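Local structure of bile salt hydrolase/transferase (Clostridium perfringens, 2RLC) at residues 285-290 against 300-305. The protein hydrolyses the amide bond of glycine- and taurine-conjugated bile salts, releasing free bile acids, and can also act as a bile acid transferase. Sequence-based numbering, arbitrary orientation.
Sequences KGIYYY and AIDMNK
Ile301, Ala300 and Gly286 bury the most surface where 285-290 meets 300-305, and each does so differently. Ile301 forms the hydrogen-bonded antiparallel pair with Tyr288: Tyr288 N reaches Ile301 O at 2.8 Å, and Ile301 N returns a nearly straight bond to Tyr288 O (171° at the hydrogen). On that face of the sheet, Ile301 CD1 meets the edge of the Tyr290 ring, near its plane, 3.8 Å from Tyr290 CE1. Tyr288 OH is hydrogen-bonded to Asp68 OD2, and Tyr290 OH to the backbone N of Asn319.

Ala300 lies on the other face, in a non-hydrogen-bonded pair with Tyr289. Its CB sits 3.6 Å from Tyr289 CE1 and 3.8 Å from Ile287 CG2. With CG2 anti to the backbone N, Ile287 also lays that methyl over one face of the Tyr289 ring, 3.5 Å above its plane toward the rim, while CG1 packs on the Asp302 carboxylate carbon.

Gly286, with positive phi (67°), carries the pairing past the strand: its O accepts from Met303 N, and CG of Met303, here selenomethionine, packs against that carbonyl. Asp302 OD1 takes Asn304 N at 2.9 Å from above the carboxylate plane, closing an Asx turn as the chain enters the 3-10 segment 303-305; a water donates to both Asp302 OD2 and Lys285 O.

The axes of strands 287-290 and 300-302 run at 167°, as expected for a beta hairpin; it edges an antiparallel sheet of the Ntn-hydrolase fold within this chain, extended by a second-subunit strand parallel to Ala300, with a G1 beta bulge at Gly286 and Ile287 facing Cys282.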
loop_
_atom_site.group_PDB
_atom_site.type_symbol
_atom_site.label_atom_id
_atom_site.label_comp_id
_atom_site.label_asym_id
_atom_site.label_seq_id
_atom_site.Cartn_x
_atom_site.Cartn_y
_atom_site.Cartn_z
ATOM N N LYS A 285 23.662 -32.807 2.459
ATOM C CA LYS A 285 25.119 -32.834 2.297
ATOM C C LYS A 285 25.902 -32.366 3.524
ATOM O O LYS A 285 27.131 -32.484 3.561
ATOM C CB LYS A 285 25.538 -32.015 1.068
ATOM C CG LYS A 285 24.879 -32.429 -0.251
ATOM C CD LYS A 285 25.277 -33.835 -0.681
ATOM C CE LYS A 285 24.811 -34.131 -2.099
ATOM N NZ LYS A 285 25.554 -33.315 -3.101
ATOM N N GLY A 286 25.202 -31.830 4.519
ATOM C CA GLY A 286 25.850 -31.352 5.741
ATOM C C GLY A 286 26.745 -30.141 5.525
ATOM O O GLY A 286 27.727 -29.948 6.246
ATOM N N ILE A 287 26.405 -29.324 4.531
ATOM C CA ILE A 287 27.149 -28.097 4.261
ATOM C C ILE A 287 26.376 -26.890 4.786
ATOM O O ILE A 287 25.209 -26.687 4.442
ATOM C CB ILE A 287 27.470 -27.911 2.751
ATOM C CG1 ILE A 287 28.138 -29.170 2.177
ATOM C CG2 ILE A 287 28.374 -26.684 2.546
ATOM C CD1 ILE A 287 28.092 -29.273 0.660
ATOM N N TYR A 288 27.039 -26.113 5.635
ATOM C CA TYR A 288 26.520 -24.840 6.111
ATOM C C TYR A 288 27.104 -23.728 5.239
ATOM O O TYR A 288 28.311 -23.470 5.277
ATOM C CB TYR A 288 26.899 -24.633 7.585
ATOM C CG TYR A 288 26.245 -23.443 8.259
ATOM C CD1 TYR A 288 26.823 -22.176 8.191
ATOM C CD2 TYR A 288 25.060 -23.589 8.983
ATOM C CE1 TYR A 288 26.232 -21.083 8.812
ATOM C CE2 TYR A 288 24.457 -22.498 9.608
ATOM C CZ TYR A 288 25.051 -21.248 9.517
ATOM O OH TYR A 288 24.479 -20.156 10.126
ATOM N N TYR A 289 26.248 -23.096 4.436
ATOM C CA TYR A 289 26.644 -21.944 3.626
ATOM C C TYR A 289 26.197 -20.666 4.315
ATOM O O TYR A 289 25.119 -20.625 4.902
ATOM C CB TYR A 289 25.982 -21.982 2.248
ATOM C CG TYR A 289 26.336 -23.153 1.365
ATOM C CD1 TYR A 289 27.510 -23.151 0.608
ATOM C CD2 TYR A 289 25.481 -24.247 1.253
ATOM C CE1 TYR A 289 27.831 -24.219 -0.225
ATOM C CE2 TYR A 289 25.790 -25.319 0.420
ATOM C CZ TYR A 289 26.967 -25.299 -0.313
ATOM O OH TYR A 289 27.280 -26.359 -1.132
ATOM N N TYR A 290 27.007 -19.615 4.228
ATOM C CA TYR A 290 26.611 -18.312 4.758
ATOM C C TYR A 290 27.421 -17.182 4.137
ATOM O O TYR A 290 28.564 -17.378 3.710
ATOM C CB TYR A 290 26.736 -18.278 6.295
ATOM C CG TYR A 290 28.126 -17.931 6.779
ATOM C CD1 TYR A 290 29.149 -18.883 6.761
ATOM C CD2 TYR A 290 28.426 -16.645 7.232
ATOM C CE1 TYR A 290 30.434 -18.565 7.190
ATOM C CE2 TYR A 290 29.710 -16.318 7.663
ATOM C CZ TYR A 290 30.705 -17.281 7.637
ATOM O OH TYR A 290 31.972 -16.958 8.063
ATOM N N ALA A 300 31.444 -21.806 2.744
ATOM C CA ALA A 300 30.929 -23.152 2.974
ATOM C C ALA A 300 31.741 -23.899 4.018
ATOM O O ALA A 300 32.968 -23.992 3.916
ATOM C CB ALA A 300 30.899 -23.936 1.672
ATOM N N ILE A 301 31.045 -24.423 5.022
ATOM C CA ILE A 301 31.644 -25.328 5.997
ATOM C C ILE A 301 30.925 -26.668 5.888
ATOM O O ILE A 301 29.709 -26.751 6.076
ATOM C CB ILE A 301 31.580 -24.779 7.450
ATOM C CG1 ILE A 301 32.329 -23.447 7.576
ATOM C CG2 ILE A 301 32.172 -25.785 8.437
ATOM C CD1 ILE A 301 31.440 -22.217 7.495
ATOM N N ASP A 302 31.688 -27.704 5.554
ATOM C CA ASP A 302 31.158 -29.047 5.345
ATOM C C ASP A 302 31.483 -29.903 6.562
ATOM O O ASP A 302 32.646 -30.233 6.803
ATOM C CB ASP A 302 31.768 -29.649 4.070
ATOM C CG ASP A 302 31.142 -30.982 3.670
ATOM O OD1 ASP A 302 30.470 -31.632 4.501
ATOM O OD2 ASP A 302 31.336 -31.388 2.505
HETATM N N MSE A 303 30.454 -30.266 7.325
HETATM C CA MSE A 303 30.640 -31.077 8.531
HETATM C C MSE A 303 31.213 -32.465 8.243
HETATM O O MSE A 303 31.814 -33.081 9.122
HETATM C CB MSE A 303 29.340 -31.184 9.338
HETATM C CG MSE A 303 28.233 -32.005 8.693
HETATM SE SE MSE A 303 26.566 -31.851 9.695
HETATM C CE MSE A 303 27.220 -32.459 11.414
ATOM N N ASN A 304 31.029 -32.944 7.016
ATOM C CA ASN A 304 31.520 -34.264 6.619
ATOM C C ASN A 304 33.021 -34.298 6.342
ATOM O O ASN A 304 33.596 -35.367 6.141
ATOM C CB ASN A 304 30.727 -34.804 5.427
ATOM C CG ASN A 304 29.279 -35.086 5.772
ATOM O OD1 ASN A 304 28.368 -34.465 5.227
ATOM N ND2 ASN A 304 29.059 -36.019 6.692
ATOM N N LYS A 305 33.651 -33.125 6.335
ATOM C CA LYS A 305 35.107 -33.033 6.255
ATOM C C LYS A 305 35.728 -33.163 7.647
ATOM O O LYS A 305 36.939 -33.353 7.783
ATOM C CB LYS A 305 35.531 -31.724 5.586
ATOM C CG LYS A 305 35.238 -31.675 4.098
ATOM C CD LYS A 305 35.498 -30.292 3.531
ATOM C CE LYS A 305 35.281 -30.247 2.027
ATOM N NZ LYS A 305 36.363 -30.944 1.274
HETATM O O HOH W 1 29.128 -32.984 1.856
#